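Local coordinates for pectate lyase (Bacillus, PDB 3VMV), which probably cleaves polygalacturonate as a pectate lyase of polysaccharide lyase family 1, a secreted enzyme built on a parallel beta-helix, at residues R238-F246 / Y304-K313; T166-N174 / S314-V322. All coordinates share one frame; numbering follows the deposited sequence.

Both contacts fasten the C-terminal helix 309-319 and the chain beside it to the outside of the parallel beta-helix. Contact 1 takes the approach to the helix and its first turn, residues 304-313, and sets them on the turn between strands 238-242 and 245-249. Contact 2 takes the following residues, 314-322, back to a similar turn within 165-175, which lies earlier in the chain; in sequence, 238-246 and 304-313 therefore both fall between the two halves of contact 2. The centres are about 13 Å apart, and Gln307 NE2 with Ser315 OG, a probable hydrogen bond, joins them. The helix thus runs along the solenoid, from the coil of 238-249 to that of 165-175, three coils earlier.

Contact 1: R238-F246 / Y304-K313; sequences RVFVENNYF and YQVQSATQAK
The turn between two strands of the beta-helix, at Asn243 and Asn244, receives the N-terminal end of helix 309-319, with Asn243 and Ala309 facing each other at a CA-CA distance of 4.4 Å. Asn243 ND2 donates to Gln307 O over 2.9 Å, nearly straight at 171°, the acceptor lying in the amide plane. Just after Gln307, Ser308 is the N-cap and forms a capping box with Gln311, Ser308 OG accepting from Gln311 N and Gln311 OE1 from Ser308 N. Ala309 then sits against the turn, its CA 3.5 Å from Asn243 O in a CA-H...O contact and its methyl against Asn244 O. Beyond it, Lys313 lays its aliphatic chain over one face of Tyr245, CD 3.7 Å from the ring centroid, while chi4, bent to -76°, carries NZ on to its salt bridge with Glu317. At the other end, Tyr304 OH comes within 2.9 Å of both Glu242 OE1 and OE2, weak bonds that compete for one proton; the carboxylate, turned 71° from the phenol ring, also binds His217 through OE1. Tyr304 OH also lies at the edge of the Phe240 ring, 3.6 Å from CE2. Val306 fills in between, CG2 against Asn243. The whole is a capped helix docked by its N-terminus on a strand-to-strand turn, outside the parallel beta-helix of this pectate lyase.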
ATOM      1  N   ARG A 238       2.177 -16.459   0.885  1.00 11.54           N
ATOM      2  CA  ARG A 238       1.670 -17.034  -0.375  1.00 11.66           C
ATOM      3  C   ARG A 238       1.149 -15.909  -1.226  1.00 10.99           C
ATOM      4  O   ARG A 238       0.226 -15.190  -0.783  1.00 11.74           O
ATOM      5  CB  ARG A 238       0.519 -18.003  -0.100  1.00 12.64           C
ATOM      6  CG  ARG A 238       1.011 -19.210   0.708  1.00 13.41           C
ATOM      7  CD  ARG A 238      -0.068 -20.268   0.861  1.00 13.61           C
ATOM      8  NE  ARG A 238      -1.258 -19.715   1.502  1.00 13.22           N
ATOM      9  CZ  ARG A 238      -2.319 -20.469   1.773  1.00 16.01           C
ATOM     10  NH1 ARG A 238      -3.383 -19.958   2.330  1.00 17.55           N
ATOM     11  NH2 ARG A 238      -2.315 -21.750   1.418  1.00 20.48           N
ATOM     12  N   VAL A 239       1.745 -15.716  -2.409  1.00 10.03           N
ATOM     13  CA  VAL A 239       1.298 -14.605  -3.262  1.00  9.93           C
ATOM     14  C   VAL A 239       0.824 -15.119  -4.611  1.00 11.79           C
ATOM     15  O   VAL A 239       1.574 -15.836  -5.296  1.00 12.36           O
ATOM     16  CB  VAL A 239       2.384 -13.488  -3.406  1.00 12.29           C
ATOM     17  CG1 VAL A 239       3.643 -13.992  -3.989  1.00 14.24           C
ATOM     18  CG2 VAL A 239       1.851 -12.326  -4.257  1.00 11.84           C
ATOM     19  N   PHE A 240      -0.446 -14.854  -4.937  1.00 10.29           N
ATOM     20  CA  PHE A 240      -0.970 -15.183  -6.269  1.00 11.20           C
ATOM     21  C   PHE A 240      -0.682 -14.009  -7.192  1.00  9.82           C
ATOM     22  O   PHE A 240      -1.235 -12.913  -6.975  1.00  9.98           O
ATOM     23  CB  PHE A 240      -2.471 -15.520  -6.166  1.00 10.39           C
ATOM     24  CG  PHE A 240      -3.121 -15.891  -7.497  1.00 11.70           C
ATOM     25  CD1 PHE A 240      -2.405 -16.601  -8.449  1.00 12.22           C
ATOM     26  CD2 PHE A 240      -4.463 -15.604  -7.728  1.00 12.04           C
ATOM     27  CE1 PHE A 240      -3.010 -16.991  -9.640  1.00 14.20           C
ATOM     28  CE2 PHE A 240      -5.066 -15.972  -8.929  1.00 11.25           C
ATOM     29  CZ  PHE A 240      -4.349 -16.665  -9.880  1.00 12.58           C
ATOM     30  N   VAL A 241       0.205 -14.215  -8.163  1.00 11.35           N
ATOM     31  CA  VAL A 241       0.680 -13.162  -9.085  1.00 10.23           C
ATOM     32  C   VAL A 241       0.012 -13.438 -10.400  1.00  9.29           C
ATOM     33  O   VAL A 241       0.405 -14.346 -11.110  1.00  9.94           O
ATOM     34  CB  VAL A 241       2.180 -13.213  -9.197  1.00 10.10           C
ATOM     35  CG1 VAL A 241       2.732 -12.075 -10.064  1.00 10.34           C
ATOM     36  CG2 VAL A 241       2.802 -13.215  -7.780  1.00 13.37           C
ATOM     37  N   GLU A 242      -1.020 -12.640 -10.692  1.00  8.40           N
ATOM     38  CA  GLU A 242      -1.948 -12.967 -11.798  1.00  8.01           C
ATOM     39  C   GLU A 242      -2.120 -11.819 -12.773  1.00  8.46           C
ATOM     40  O   GLU A 242      -2.533 -10.700 -12.418  1.00  8.96           O
ATOM     41  CB  GLU A 242      -3.312 -13.296 -11.144  1.00 10.46           C
ATOM     42  CG  GLU A 242      -4.386 -13.712 -12.139  1.00 11.56           C
ATOM     43  CD  GLU A 242      -5.759 -13.876 -11.478  1.00 14.89           C
ATOM     44  OE1 GLU A 242      -5.999 -13.182 -10.466  1.00 17.61           O
ATOM     45  OE2 GLU A 242      -6.582 -14.644 -12.046  1.00 17.28           O
ATOM     46  N   ASN A 243      -1.828 -12.106 -14.034  1.00 11.62           N
ATOM     47  CA  ASN A 243      -2.117 -11.149 -15.112  1.00  9.96           C
ATOM     48  C   ASN A 243      -1.546  -9.760 -14.862  1.00  9.38           C
ATOM     49  O   ASN A 243      -2.218  -8.738 -15.034  1.00 10.06           O
ATOM     50  CB  ASN A 243      -3.633 -11.075 -15.406  1.00  9.79           C
ATOM     51  CG  ASN A 243      -4.192 -12.372 -15.959  1.00 12.16           C
ATOM     52  OD1 ASN A 243      -3.596 -13.478 -15.830  1.00 12.16           O
ATOM     53  ND2 ASN A 243      -5.374 -12.263 -16.571  1.00 11.69           N
ATOM     54  N   ASN A 244      -0.295  -9.725 -14.431  1.00  9.65           N
ATOM     55  CA  ASN A 244       0.440  -8.476 -14.312  1.00  7.13           C
ATOM     56  C   ASN A 244       1.369  -8.284 -15.482  1.00  9.29           C
ATOM     57  O   ASN A 244       1.762  -9.258 -16.111  1.00 10.40           O
ATOM     58  CB  ASN A 244       1.290  -8.445 -13.027  1.00  9.20           C
ATOM     59  CG  ASN A 244       0.482  -8.652 -11.757  1.00  9.18           C
ATOM     60  OD1 ASN A 244      -0.079  -7.704 -11.210  1.00  9.03           O
ATOM     61  ND2 ASN A 244       0.443  -9.879 -11.271  1.00 10.12           N
ATOM     62  N   TYR A 245       1.737  -7.031 -15.733  1.00 11.01           N
ATOM     63  CA  TYR A 245       2.667  -6.692 -16.792  1.00  9.44           C
ATOM     64  C   TYR A 245       3.971  -6.198 -16.179  1.00 10.19           C
ATOM     65  O   TYR A 245       3.921  -5.290 -15.341  1.00  9.98           O
ATOM     66  CB  TYR A 245       2.045  -5.621 -17.719  1.00 10.11           C
ATOM     67  CG  TYR A 245       2.718  -5.515 -19.038  1.00 15.04           C
ATOM     68  CD1 TYR A 245       2.209  -6.252 -20.091  1.00 17.76           C
ATOM     69  CD2 TYR A 245       3.836  -4.725 -19.244  1.00 22.07           C
ATOM     70  CE1 TYR A 245       2.757  -6.235 -21.305  1.00 23.91           C
ATOM     71  CE2 TYR A 245       4.439  -4.723 -20.568  1.00 15.86           C
ATOM     72  CZ  TYR A 245       3.851  -5.499 -21.532  1.00 19.86           C
ATOM     73  OH  TYR A 245       4.324  -5.601 -22.821  1.00 25.77           O
ATOM     74  N   PHE A 246       5.109  -6.814 -16.559  1.00  9.35           N
ATOM     75  CA  PHE A 246       6.387  -6.391 -16.024  1.00  8.76           C
ATOM     76  C   PHE A 246       7.293  -5.966 -17.178  1.00 13.44           C
ATOM     77  O   PHE A 246       7.425  -6.701 -18.156  1.00 14.17           O
ATOM     78  CB  PHE A 246       7.091  -7.596 -15.378  1.00 11.13           C
ATOM     79  CG  PHE A 246       6.385  -8.183 -14.190  1.00 10.75           C
ATOM     80  CD1 PHE A 246       6.759  -7.820 -12.890  1.00  9.71           C
ATOM     81  CD2 PHE A 246       5.338  -9.099 -14.349  1.00 10.46           C
ATOM     82  CE1 PHE A 246       6.138  -8.385 -11.778  1.00 10.97           C
ATOM     83  CE2 PHE A 246       4.732  -9.684 -13.246  1.00  8.89           C
ATOM     84  CZ  PHE A 246       5.094  -9.335 -11.953  1.00 10.31           C
ATOM     85  N   TYR A 304     -13.829 -11.763  -8.123  1.00 10.40           N
ATOM     86  CA  TYR A 304     -13.186 -10.590  -8.664  1.00 11.27           C
ATOM     87  C   TYR A 304     -13.255 -10.649 -10.194  1.00 14.83           C
ATOM     88  O   TYR A 304     -13.572 -11.692 -10.781  1.00 12.06           O
ATOM     89  CB  TYR A 304     -11.727 -10.442  -8.159  1.00 12.36           C
ATOM     90  CG  TYR A 304     -10.804 -11.568  -8.584  1.00  9.48           C
ATOM     91  CD1 TYR A 304      -9.946 -11.431  -9.672  1.00 12.26           C
ATOM     92  CD2 TYR A 304     -10.808 -12.795  -7.896  1.00 11.04           C
ATOM     93  CE1 TYR A 304      -9.118 -12.464 -10.087  1.00 11.08           C
ATOM     94  CE2 TYR A 304      -9.962 -13.839  -8.280  1.00 12.52           C
ATOM     95  CZ  TYR A 304      -9.113 -13.680  -9.396  1.00 10.01           C
ATOM     96  OH  TYR A 304      -8.299 -14.726  -9.746  1.00 13.64           O
ATOM     97  N   GLN A 305     -12.987  -9.512 -10.815  1.00 12.40           N
ATOM     98  CA  GLN A 305     -12.874  -9.415 -12.267  1.00 12.74           C
ATOM     99  C   GLN A 305     -11.446  -9.123 -12.599  1.00 12.78           C
ATOM    100  O   GLN A 305     -10.838  -8.239 -11.943  1.00 15.03           O
ATOM    101  CB  GLN A 305     -13.770  -8.280 -12.756  1.00 14.46           C
ATOM    102  CG  GLN A 305     -15.224  -8.609 -12.605  1.00 24.95           C
ATOM    103  CD  GLN A 305     -15.673  -9.630 -13.619  1.00 34.07           C
ATOM    104  OE1 GLN A 305     -15.367  -9.519 -14.811  1.00 39.30           O
ATOM    105  NE2 GLN A 305     -16.405 -10.645 -13.154  1.00 38.62           N
ATOM    106  N   VAL A 306     -10.916  -9.822 -13.594  1.00 10.88           N
ATOM    107  CA  VAL A 306      -9.494  -9.667 -13.937  1.00 11.02           C
ATOM    108  C   VAL A 306      -9.328  -9.522 -15.441  1.00 11.98           C
ATOM    109  O   VAL A 306      -9.886 -10.288 -16.230  1.00 13.75           O
ATOM    110  CB  VAL A 306      -8.655 -10.812 -13.321  1.00 12.24           C
ATOM    111  CG1 VAL A 306      -9.101 -12.194 -13.827  1.00 13.01           C
ATOM    112  CG2 VAL A 306      -7.159 -10.601 -13.611  1.00 10.54           C
ATOM    113  N   GLN A 307      -8.619  -8.471 -15.842  1.00  9.85           N
ATOM    114  CA  GLN A 307      -8.291  -8.233 -17.260  1.00 10.70           C
ATOM    115  C   GLN A 307      -7.078  -9.045 -17.691  1.00 11.44           C
ATOM    116  O   GLN A 307      -6.371  -9.605 -16.871  1.00 11.82           O
ATOM    117  CB  GLN A 307      -7.947  -6.758 -17.449  1.00 10.98           C
ATOM    118  CG  GLN A 307      -9.053  -5.789 -17.070  1.00 12.54           C
ATOM    119  CD  GLN A 307      -8.565  -4.362 -17.305  1.00 14.79           C
ATOM    120  OE1 GLN A 307      -7.721  -3.867 -16.574  1.00 13.67           O
ATOM    121  NE2 GLN A 307      -8.969  -3.784 -18.407  1.00 18.74           N
ATOM    122  N   SER A 308      -6.811  -9.102 -18.997  1.00 10.56           N
ATOM    123  CA  SER A 308      -5.522  -9.640 -19.405  1.00  9.71           C
ATOM    124  C   SER A 308      -4.416  -8.681 -18.942  1.00 10.24           C
ATOM    125  O   SER A 308      -4.681  -7.516 -18.608  1.00 11.65           O
ATOM    126  CB  SER A 308      -5.471  -9.772 -20.924  1.00 13.83           C
ATOM    127  OG  SER A 308      -5.409  -8.485 -21.542  1.00 15.12           O
ATOM    128  N   ALA A 309      -3.186  -9.173 -18.925  1.00 10.48           N
ATOM    129  CA  ALA A 309      -2.058  -8.324 -18.526  1.00 10.90           C
ATOM    130  C   ALA A 309      -1.941  -7.110 -19.426  1.00 10.16           C
ATOM    131  O   ALA A 309      -1.623  -6.018 -18.938  1.00 10.99           O
ATOM    132  CB  ALA A 309      -0.754  -9.139 -18.550  1.00  9.04           C
ATOM    133  N   THR A 310      -2.152  -7.268 -20.721  1.00 11.56           N
ATOM    134  CA  THR A 310      -1.973  -6.122 -21.613  1.00 11.75           C
ATOM    135  C   THR A 310      -3.126  -5.152 -21.521  1.00 13.41           C
ATOM    136  O   THR A 310      -2.929  -3.945 -21.642  1.00 12.94           O
ATOM    137  CB  THR A 310      -1.742  -6.561 -23.061  1.00 13.56           C
ATOM    138  OG1 THR A 310      -2.837  -7.398 -23.489  1.00 17.19           O
ATOM    139  CG2 THR A 310      -0.410  -7.335 -23.184  1.00 16.28           C
ATOM    140  N   GLN A 311      -4.339  -5.650 -21.266  1.00 12.29           N
ATOM    141  CA  GLN A 311      -5.445  -4.732 -21.036  1.00 11.46           C
ATOM    142  C   GLN A 311      -5.201  -3.979 -19.750  1.00 12.13           C
ATOM    143  O   GLN A 311      -5.473  -2.770 -19.667  1.00 12.94           O
ATOM    144  CB  GLN A 311      -6.735  -5.531 -20.896  1.00 12.81           C
ATOM    145  CG  GLN A 311      -7.245  -6.091 -22.224  1.00 17.68           C
ATOM    146  CD  GLN A 311      -8.248  -7.246 -22.045  1.00 23.31           C
ATOM    147  OE1 GLN A 311      -8.518  -7.721 -20.928  1.00 18.02           O
ATOM    148  NE2 GLN A 311      -8.792  -7.713 -23.168  1.00 26.86           N
ATOM    149  N   ALA A 312      -4.702  -4.675 -18.738  1.00 11.59           N
ATOM    150  CA  ALA A 312      -4.406  -3.990 -17.494  1.00 12.17           C
ATOM    151  C   ALA A 312      -3.344  -2.917 -17.652  1.00 11.56           C
ATOM    152  O   ALA A 312      -3.462  -1.834 -17.065  1.00 12.49           O
ATOM    153  CB  ALA A 312      -4.004  -4.992 -16.434  1.00 13.20           C
ATOM    154  N   LYS A 313      -2.306  -3.217 -18.425  1.00 10.64           N
ATOM    155  CA  LYS A 313      -1.261  -2.213 -18.625  1.00 10.82           C
ATOM    156  C   LYS A 313      -1.884  -0.913 -19.153  1.00 13.72           C
ATOM    157  O   LYS A 313      -1.590   0.165 -18.633  1.00 13.22           O
ATOM    158  CB  LYS A 313      -0.217  -2.767 -19.582  1.00 11.90           C
ATOM    159  CG  LYS A 313       0.813  -1.725 -20.046  1.00 15.25           C
ATOM    160  CD  LYS A 313       1.639  -2.342 -21.145  1.00 14.21           C
ATOM    161  CE  LYS A 313       2.785  -1.419 -21.584  1.00 19.18           C
ATOM    162  NZ  LYS A 313       2.243  -0.327 -22.435  1.00 21.21           N
TER

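Contact 2: T166-N174 / S314-V322; sequences TVSWNKFEN and SSVEQHSGV
Val316 O is held twice by Ser320, by its OG at 2.7 Å and by its backbone N at 3.1 Å, the two donors arriving from opposite faces of the carbonyl plane. This closes the last turn of helix 309-319, just where the chain leaves it to run against a turn of the parallel beta-helix at Trp169 and Asn170. Chi1 of 66° places the Ser320 hydroxyl between its own N and carbonyl carbon, turned back to the helix. The exit is tied down by Gly321 N, which donates to Trp169 O over 2.8 Å at 172°; Ser320 CA leans on the same oxygen. Gly321 needs to be glycine: at its backbone angles a side chain would jam against the carbonyl O of Ser320 and crowd Lys171 CE.

The indole of Trp169 reaches the helix with its six-membered ring. Ser315 O lies at the edge of the ring, in its plane, 3.5 Å from Trp169 CZ3, which also meets His319 CB, while CH2 touches Ser315 CB. With CG beside the backbone N (chi1 -63°), the indole lies alongside the His319 side chain, pointing the same way. Were an alanine to stand in for Trp169, the backbone bond to Gly321 could remain, but the helix would probably lose its support beneath Ser315 and His319, leaving a gap there. On the other flank Lys171 runs extended past Ser320, CE 3.4 Å from OG, and a water accepts from its NZ and donates to Glu317 O at 2.8 Å.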
ATOM      1  N   THR A 166      -7.082  -3.499   0.651  1.00  9.78           N
ATOM      2  CA  THR A 166      -6.959  -3.438  -0.810  1.00  7.81           C
ATOM      3  C   THR A 166      -6.252  -2.170  -1.210  1.00  8.30           C
ATOM      4  O   THR A 166      -6.643  -1.091  -0.771  1.00  9.25           O
ATOM      5  CB  THR A 166      -8.320  -3.499  -1.475  1.00  9.04           C
ATOM      6  OG1 THR A 166      -8.876  -4.805  -1.303  1.00 11.00           O
ATOM      7  CG2 THR A 166      -8.212  -3.254  -2.991  1.00 10.91           C
ATOM      8  N   VAL A 167      -5.236  -2.324  -2.046  1.00  9.64           N
ATOM      9  CA  VAL A 167      -4.419  -1.243  -2.552  1.00  8.49           C
ATOM     10  C   VAL A 167      -4.629  -1.275  -4.067  1.00  8.77           C
ATOM     11  O   VAL A 167      -4.158  -2.208  -4.741  1.00  9.38           O
ATOM     12  CB  VAL A 167      -2.966  -1.545  -2.230  1.00  9.30           C
ATOM     13  CG1 VAL A 167      -1.998  -0.496  -2.822  1.00 10.48           C
ATOM     14  CG2 VAL A 167      -2.804  -1.617  -0.691  1.00 11.02           C
ATOM     15  N   SER A 168      -5.335  -0.282  -4.566  1.00  7.80           N
ATOM     16  CA  SER A 168      -5.782  -0.303  -5.961  1.00  8.10           C
ATOM     17  C   SER A 168      -5.584   1.015  -6.671  1.00  8.98           C
ATOM     18  O   SER A 168      -5.781   2.085  -6.108  1.00  8.97           O
ATOM     19  CB  SER A 168      -7.261  -0.723  -6.001  1.00 10.45           C
ATOM     20  OG  SER A 168      -8.090   0.162  -5.265  1.00 11.51           O
ATOM     21  N   TRP A 169      -5.256   0.933  -7.960  1.00  8.35           N
ATOM     22  CA  TRP A 169      -5.259   2.126  -8.826  1.00  8.92           C
ATOM     23  C   TRP A 169      -4.306   3.240  -8.397  1.00  9.77           C
ATOM     24  O   TRP A 169      -4.533   4.388  -8.723  1.00 11.56           O
ATOM     25  CB  TRP A 169      -6.689   2.699  -9.010  1.00  8.78           C
ATOM     26  CG  TRP A 169      -7.589   1.688  -9.718  1.00  8.19           C
ATOM     27  CD1 TRP A 169      -8.586   0.921  -9.149  1.00 10.86           C
ATOM     28  CD2 TRP A 169      -7.602   1.403 -11.133  1.00 10.32           C
ATOM     29  NE1 TRP A 169      -9.215   0.180 -10.144  1.00 12.60           N
ATOM     30  CE2 TRP A 169      -8.620   0.439 -11.352  1.00 11.84           C
ATOM     31  CE3 TRP A 169      -6.844   1.857 -12.224  1.00 10.24           C
ATOM     32  CZ2 TRP A 169      -8.908  -0.085 -12.637  1.00 11.00           C
ATOM     33  CZ3 TRP A 169      -7.147   1.348 -13.508  1.00 11.97           C
ATOM     34  CH2 TRP A 169      -8.174   0.381 -13.678  1.00 12.23           C
ATOM     35  N   ASN A 170      -3.244   2.895  -7.667  1.00  9.14           N
ATOM     36  CA  ASN A 170      -2.318   3.921  -7.212  1.00  7.61           C
ATOM     37  C   ASN A 170      -1.101   3.970  -8.083  1.00  9.68           C
ATOM     38  O   ASN A 170      -0.804   3.011  -8.806  1.00 10.63           O
ATOM     39  CB  ASN A 170      -1.824   3.596  -5.789  1.00  8.36           C
ATOM     40  CG  ASN A 170      -2.961   3.428  -4.789  1.00  8.40           C
ATOM     41  OD1 ASN A 170      -3.561   4.416  -4.363  1.00  8.69           O
ATOM     42  ND2 ASN A 170      -3.207   2.177  -4.347  1.00  8.50           N
ATOM     43  N   LYS A 171      -0.362   5.066  -8.011  1.00 10.16           N
ATOM     44  CA  LYS A 171       0.987   5.086  -8.612  1.00  8.06           C
ATOM     45  C   LYS A 171       1.990   5.105  -7.468  1.00 10.16           C
ATOM     46  O   LYS A 171       1.812   5.846  -6.506  1.00 10.77           O
ATOM     47  CB  LYS A 171       1.190   6.325  -9.458  1.00  8.99           C
ATOM     48  CG  LYS A 171       0.224   6.399 -10.662  1.00 10.23           C
ATOM     49  CD  LYS A 171       0.594   7.607 -11.544  1.00 13.67           C
ATOM     50  CE  LYS A 171      -0.276   7.625 -12.816  1.00 20.57           C
ATOM     51  NZ  LYS A 171       0.157   8.755 -13.705  1.00 21.18           N
ATOM     52  N   PHE A 172       2.993   4.223  -7.556  1.00  8.27           N
ATOM     53  CA  PHE A 172       4.130   4.195  -6.625  1.00  9.41           C
ATOM     54  C   PHE A 172       5.351   4.427  -7.519  1.00  9.47           C
ATOM     55  O   PHE A 172       5.637   3.613  -8.404  1.00 10.62           O
ATOM     56  CB  PHE A 172       4.288   2.787  -6.030  1.00  9.67           C
ATOM     57  CG  PHE A 172       3.207   2.371  -5.070  1.00  9.14           C
ATOM     58  CD1 PHE A 172       3.434   2.458  -3.690  1.00 11.09           C
ATOM     59  CD2 PHE A 172       1.970   1.898  -5.525  1.00  7.36           C
ATOM     60  CE1 PHE A 172       2.482   2.060  -2.765  1.00 11.53           C
ATOM     61  CE2 PHE A 172       1.009   1.492  -4.614  1.00  8.67           C
ATOM     62  CZ  PHE A 172       1.254   1.595  -3.212  1.00  8.44           C
ATOM     63  N   GLU A 173       6.100   5.510  -7.317  1.00  9.83           N
ATOM     64  CA  GLU A 173       7.163   5.838  -8.233  1.00 10.21           C
ATOM     65  C   GLU A 173       8.325   6.435  -7.490  1.00 10.64           C
ATOM     66  O   GLU A 173       8.168   7.026  -6.428  1.00 11.43           O
ATOM     67  CB  GLU A 173       6.688   6.869  -9.251  1.00 12.93           C
ATOM     68  CG  GLU A 173       5.440   6.452 -10.037  1.00 11.96           C
ATOM     69  CD  GLU A 173       5.184   7.340 -11.263  1.00 13.34           C
ATOM     70  OE1 GLU A 173       4.131   8.016 -11.308  1.00 18.39           O
ATOM     71  OE2 GLU A 173       6.022   7.356 -12.208  1.00 15.28           O
ATOM     72  N   ASN A 174       9.493   6.294  -8.093  1.00  9.53           N
ATOM     73  CA  ASN A 174      10.681   7.055  -7.682  1.00 10.29           C
ATOM     74  C   ASN A 174      10.986   6.883  -6.218  1.00 10.15           C
ATOM     75  O   ASN A 174      10.926   7.857  -5.441  1.00 12.22           O
ATOM     76  CB  ASN A 174      10.527   8.552  -8.032  1.00 12.50           C
ATOM     77  CG  ASN A 174      10.131   8.768  -9.489  1.00 12.53           C
ATOM     78  OD1 ASN A 174      10.539   8.030 -10.367  1.00 13.80           O
ATOM     79  ND2 ASN A 174       9.353   9.820  -9.741  1.00 18.65           N
ATOM     80  N   SER A 314      -2.735  -1.009 -20.170  1.00 12.86           N
ATOM     81  CA  SER A 314      -3.356   0.206 -20.700  1.00 13.01           C
ATOM     82  C   SER A 314      -4.317   0.879 -19.709  1.00 11.99           C
ATOM     83  O   SER A 314      -4.342   2.112 -19.605  1.00 14.67           O
ATOM     84  CB  SER A 314      -4.049  -0.102 -22.016  1.00 22.02           C
ATOM     85  OG  SER A 314      -5.017  -1.107 -21.850  1.00 36.19           O
ATOM     86  N   SER A 315      -5.066   0.093 -18.941  1.00 13.23           N
ATOM     87  CA  SER A 315      -5.976   0.684 -17.945  1.00 13.76           C
ATOM     88  C   SER A 315      -5.209   1.431 -16.866  1.00 11.85           C
ATOM     89  O   SER A 315      -5.635   2.515 -16.453  1.00 11.31           O
ATOM     90  CB  SER A 315      -6.873  -0.378 -17.314  1.00 16.89           C
ATOM     91  OG  SER A 315      -7.807  -0.852 -18.292  1.00 18.40           O
ATOM     92  N   VAL A 316      -4.109   0.853 -16.408  1.00 11.31           N
ATOM     93  CA  VAL A 316      -3.287   1.480 -15.369  1.00 10.00           C
ATOM     94  C   VAL A 316      -2.674   2.761 -15.917  1.00 11.84           C
ATOM     95  O   VAL A 316      -2.686   3.796 -15.232  1.00 13.59           O
ATOM     96  CB  VAL A 316      -2.212   0.502 -14.903  1.00 10.20           C
ATOM     97  CG1 VAL A 316      -1.186   1.225 -13.974  1.00 12.56           C
ATOM     98  CG2 VAL A 316      -2.883  -0.647 -14.115  1.00 11.52           C
ATOM     99  N   GLU A 317      -2.168   2.715 -17.153  1.00 13.57           N
ATOM    100  CA  GLU A 317      -1.603   3.918 -17.737  1.00 14.16           C
ATOM    101  C   GLU A 317      -2.622   5.070 -17.727  1.00 16.07           C
ATOM    102  O   GLU A 317      -2.280   6.247 -17.486  1.00 18.60           O
ATOM    103  CB  GLU A 317      -1.135   3.643 -19.179  1.00 15.28           C
ATOM    104  CG  GLU A 317       0.109   2.784 -19.244  1.00 18.94           C
ATOM    105  CD  GLU A 317       0.409   2.262 -20.657  1.00 25.81           C
ATOM    106  OE1 GLU A 317      -0.506   2.187 -21.510  1.00 28.79           O
ATOM    107  OE2 GLU A 317       1.568   1.911 -20.914  1.00 24.55           O
ATOM    108  N   GLN A 318      -3.872   4.736 -18.017  1.00 12.64           N
ATOM    109  CA  GLN A 318      -4.892   5.758 -18.218  1.00 13.80           C
ATOM    110  C   GLN A 318      -5.590   6.176 -16.969  1.00 13.84           C
ATOM    111  O   GLN A 318      -6.010   7.369 -16.870  1.00 16.82           O
ATOM    112  CB  GLN A 318      -5.915   5.276 -19.240  1.00 15.25           C
ATOM    113  CG  GLN A 318      -5.246   5.004 -20.585  1.00 23.15           C
ATOM    114  CD  GLN A 318      -6.180   4.350 -21.565  1.00 32.76           C
ATOM    115  OE1 GLN A 318      -5.801   3.405 -22.260  1.00 34.18           O
ATOM    116  NE2 GLN A 318      -7.409   4.861 -21.646  1.00 35.34           N
ATOM    117  N   HIS A 319      -5.747   5.270 -16.013  1.00 11.93           N
ATOM    118  CA  HIS A 319      -6.698   5.543 -14.947  1.00 12.23           C
ATOM    119  C   HIS A 319      -6.154   5.431 -13.534  1.00 12.70           C
ATOM    120  O   HIS A 319      -6.898   5.691 -12.560  1.00 13.74           O
ATOM    121  CB  HIS A 319      -7.931   4.656 -15.073  1.00 11.67           C
ATOM    122  CG  HIS A 319      -8.621   4.776 -16.387  1.00 18.18           C
ATOM    123  ND1 HIS A 319      -9.272   5.923 -16.791  1.00 26.13           N
ATOM    124  CD2 HIS A 319      -8.741   3.890 -17.406  1.00 23.48           C
ATOM    125  CE1 HIS A 319      -9.781   5.729 -17.995  1.00 30.42           C
ATOM    126  NE2 HIS A 319      -9.475   4.505 -18.389  1.00 26.81           N
ATOM    127  N   SER A 320      -4.878   5.065 -13.402  1.00 12.26           N
ATOM    128  CA  SER A 320      -4.282   5.086 -12.061  1.00  9.11           C
ATOM    129  C   SER A 320      -3.964   6.512 -11.598  1.00 10.36           C
ATOM    130  O   SER A 320      -3.829   7.428 -12.389  1.00 13.95           O
ATOM    131  CB  SER A 320      -3.054   4.161 -11.988  1.00 10.99           C
ATOM    132  OG  SER A 320      -2.001   4.643 -12.805  1.00 13.33           O
ATOM    133  N   GLY A 321      -3.817   6.659 -10.287  1.00 10.84           N
ATOM    134  CA  GLY A 321      -3.393   7.920  -9.704  1.00 10.15           C
ATOM    135  C   GLY A 321      -4.503   8.929  -9.455  1.00 11.00           C
ATOM    136  O   GLY A 321      -5.707   8.592  -9.452  1.00 13.10           O
ATOM    137  N   VAL A 322      -4.080  10.169  -9.188  1.00 11.21           N
ATOM    138  CA  VAL A 322      -4.997  11.223  -8.747  1.00 10.47           C
ATOM    139  C   VAL A 322      -5.655  11.945  -9.907  1.00 11.40           C
ATOM    140  O   VAL A 322      -5.172  11.882 -11.052  1.00 13.19           O
ATOM    141  CB  VAL A 322      -4.278  12.241  -7.822  1.00 12.75           C
ATOM    142  CG1 VAL A 322      -3.760  11.533  -6.577  1.00 12.77           C
ATOM    143  CG2 VAL A 322      -3.139  12.979  -8.572  1.00 15.92           C
TER
HETATM  144  O   HOH W   1       0.061   7.200 -16.374  1.00 33.97           O